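Local coordinates for protein aldehyde dehydrogenase (Anabaena variabilis, PDB 4H7N) that is an aldehyde dehydrogenase family member that probably oxidises aldehydes to carboxylic acids with NAD+ as hydride acceptor, at residues A[262-267]-A[306-311]. Numbering follows the deposited sequence.
Sequences TGQSCL and GPIIAE
Thr262 OG1 has two polar partners: it donates to Gly306 O at 2.7 Å and accepts a bond from a water 2.8 Å from OG1. The hydroxyl meets the Gly306 carbonyl from above its plane, 46° out of it, and the same water also takes a weak bond from Gly306 N, and so links the Thr262 hydroxyl to the Gly306 backbone N. Thr262 CG2 also comes within 3.7 Å of Gly306 O.

The Gln264 side chain reaches across, its CG anti to the carbonyl carbon (chi1 -59°) and the chain extended beyond. Its amide engages backbone with both ends: OE1 receives Ile309 N at 2.9 Å, in the carbonyl plane, on a lone pair and nearly straight at 169°, while NE2 gives a weak bond to Pro307 O at 3.4 Å. The N-H donor at OE1 and the carbonyl facing NE2 support this assignment of the amide ends. The Ile309 side chain runs across that of Gln264 at a slant, with Ile309 CD1 4.0 Å from Gln264 NE2. With an alanine at Gln264, Ile309 N is likely to lose its acceptor and Pro307 O its weak donor.

The Gly263–Cys266 sequence matches the loop that carries the nucleophilic cysteine in aldehyde dehydrogenases, which would make Cys266 the probable nucleophile, by analogy with the family. In that loop Ser265 OG accepts from Leu267 N, an ST turn. Beyond the segments, Ile308 packs on helix 311-326, and Asn137 ND2 and Asn261 ND2 both bond to Gln264 O.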
ATOM      1  N   THR A 262       6.000  30.166   8.966  1.00 25.97           N
ATOM      2  CA  THR A 262       6.737  30.172  10.264  1.00 25.80           C
ATOM      3  C   THR A 262       7.400  28.798  10.529  1.00 24.53           C
ATOM      4  O   THR A 262       7.618  28.389  11.681  1.00 22.74           O
ATOM      5  CB  THR A 262       5.832  30.581  11.428  1.00 27.43           C
ATOM      6  OG1 THR A 262       5.072  31.746  11.065  1.00 28.24           O
ATOM      7  CG2 THR A 262       6.639  30.956  12.659  1.00 29.28           C
ATOM      8  N   GLY A 263       7.715  28.097   9.449  1.00 25.41           N
ATOM      9  CA  GLY A 263       8.388  26.801   9.579  1.00 24.32           C
ATOM     10  C   GLY A 263       7.502  25.641   9.972  1.00 23.28           C
ATOM     11  O   GLY A 263       8.000  24.542  10.194  1.00 23.01           O
ATOM     12  N   GLN A 264       6.189  25.867   9.985  1.00 23.11           N
ATOM     13  CA  GLN A 264       5.202  24.891  10.429  1.00 23.48           C
ATOM     14  C   GLN A 264       4.769  24.068   9.218  1.00 23.99           C
ATOM     15  O   GLN A 264       3.718  24.295   8.634  1.00 21.03           O
ATOM     16  CB  GLN A 264       3.991  25.604  11.079  1.00 23.85           C
ATOM     17  CG  GLN A 264       4.402  26.440  12.279  1.00 25.41           C
ATOM     18  CD  GLN A 264       3.307  27.364  12.760  1.00 27.06           C
ATOM     19  OE1 GLN A 264       2.772  27.180  13.859  1.00 26.04           O
ATOM     20  NE2 GLN A 264       2.965  28.387  11.942  1.00 28.53           N
ATOM     21  N   SER A 265       5.608  23.088   8.866  1.00 23.40           N
ATOM     22  CA  SER A 265       5.433  22.328   7.667  1.00 23.92           C
ATOM     23  C   SER A 265       6.329  21.106   7.742  1.00 27.20           C
ATOM     24  O   SER A 265       7.516  21.215   8.092  1.00 25.10           O
ATOM     25  CB  SER A 265       5.791  23.130   6.448  1.00 23.54           C
ATOM     26  OG  SER A 265       5.676  22.396   5.289  1.00 23.58           O
ATOM     27  N   CYS A 266       5.756  19.974   7.311  1.00 29.24           N
ATOM     28  CA  CYS A 266       6.498  18.699   7.099  1.00 32.43           C
ATOM     29  C   CYS A 266       7.703  18.921   6.161  1.00 28.51           C
ATOM     30  O   CYS A 266       8.728  18.267   6.306  1.00 28.10           O
ATOM     31  CB  CYS A 266       5.535  17.629   6.490  1.00 34.51           C
ATOM     32  SG  CYS A 266       4.281  17.147   7.704  1.00 54.52           S
ATOM     33  N   LEU A 267       7.546  19.863   5.234  1.00 27.16           N
ATOM     34  CA  LEU A 267       8.502  20.153   4.126  1.00 27.97           C
ATOM     35  C   LEU A 267       9.451  21.297   4.399  1.00 24.88           C
ATOM     36  O   LEU A 267      10.199  21.746   3.516  1.00 23.14           O
ATOM     37  CB  LEU A 267       7.717  20.545   2.849  1.00 31.82           C
ATOM     38  CG  LEU A 267       6.649  19.544   2.486  1.00 35.85           C
ATOM     39  CD1 LEU A 267       5.766  20.060   1.361  1.00 39.51           C
ATOM     40  CD2 LEU A 267       7.295  18.232   2.149  1.00 37.19           C
ATOM     41  N   GLY A 306       3.568  34.683  10.346  1.00 28.39           N
ATOM     42  CA  GLY A 306       2.471  34.513  11.305  1.00 29.20           C
ATOM     43  C   GLY A 306       2.899  33.921  12.646  1.00 27.64           C
ATOM     44  O   GLY A 306       4.049  33.544  12.823  1.00 28.25           O
ATOM     45  N   PRO A 307       1.952  33.782  13.560  1.00 27.71           N
ATOM     46  CA  PRO A 307       2.222  33.218  14.847  1.00 28.15           C
ATOM     47  C   PRO A 307       2.410  31.720  14.801  1.00 27.92           C
ATOM     48  O   PRO A 307       1.976  31.056  13.845  1.00 25.99           O
ATOM     49  CB  PRO A 307       0.962  33.550  15.639  1.00 28.57           C
ATOM     50  CG  PRO A 307      -0.123  33.577  14.631  1.00 29.46           C
ATOM     51  CD  PRO A 307       0.523  34.117  13.394  1.00 29.28           C
ATOM     52  N   ILE A 308       2.967  31.186  15.875  1.00 26.63           N
ATOM     53  CA  ILE A 308       2.960  29.756  16.082  1.00 26.40           C
ATOM     54  C   ILE A 308       1.548  29.387  16.456  1.00 28.29           C
ATOM     55  O   ILE A 308       1.045  29.858  17.458  1.00 27.44           O
ATOM     56  CB  ILE A 308       3.907  29.389  17.198  1.00 29.08           C
ATOM     57  CG1 ILE A 308       5.313  29.860  16.810  1.00 29.80           C
ATOM     58  CG2 ILE A 308       3.865  27.899  17.477  1.00 28.72           C
ATOM     59  CD1 ILE A 308       6.188  30.054  18.015  1.00 34.87           C
ATOM     60  N   ILE A 309       0.922  28.533  15.647  1.00 27.21           N
ATOM     61  CA  ILE A 309      -0.509  28.300  15.705  1.00 28.00           C
ATOM     62  C   ILE A 309      -0.909  27.506  16.939  1.00 29.62           C
ATOM     63  O   ILE A 309      -1.872  27.822  17.605  1.00 32.08           O
ATOM     64  CB  ILE A 309      -0.950  27.579  14.422  1.00 26.21           C
ATOM     65  CG1 ILE A 309      -0.873  28.533  13.244  1.00 26.42           C
ATOM     66  CG2 ILE A 309      -2.356  27.040  14.551  1.00 27.61           C
ATOM     67  CD1 ILE A 309      -1.019  27.817  11.930  1.00 25.76           C
ATOM     68  N   ALA A 310      -0.149  26.473  17.253  1.00 29.91           N
ATOM     69  CA  ALA A 310      -0.499  25.614  18.387  1.00 29.56           C
ATOM     70  C   ALA A 310       0.376  25.931  19.580  1.00 30.41           C
ATOM     71  O   ALA A 310       1.594  26.006  19.439  1.00 29.37           O
ATOM     72  CB  ALA A 310      -0.368  24.151  17.978  1.00 28.60           C
ATOM     73  N   GLU A 311      -0.210  26.094  20.766  1.00 31.69           N
ATOM     74  CA  GLU A 311       0.616  26.350  21.963  1.00 33.31           C
ATOM     75  C   GLU A 311       1.647  25.276  22.247  1.00 33.48           C
ATOM     76  O   GLU A 311       2.757  25.587  22.696  1.00 33.17           O
ATOM     77  CB  GLU A 311      -0.206  26.451  23.254  1.00 35.93           C
ATOM     78  CG  GLU A 311      -0.817  27.784  23.471  1.00 40.95           C
ATOM     79  CD  GLU A 311      -1.004  28.100  24.951  1.00 40.68           C
ATOM     80  OE1 GLU A 311      -1.789  27.413  25.579  1.00 41.92           O
ATOM     81  OE2 GLU A 311      -0.343  29.026  25.449  1.00 42.24           O
TER
HETATM   82  O   HOH W   1       2.985  31.800   9.274  1.00 42.07           O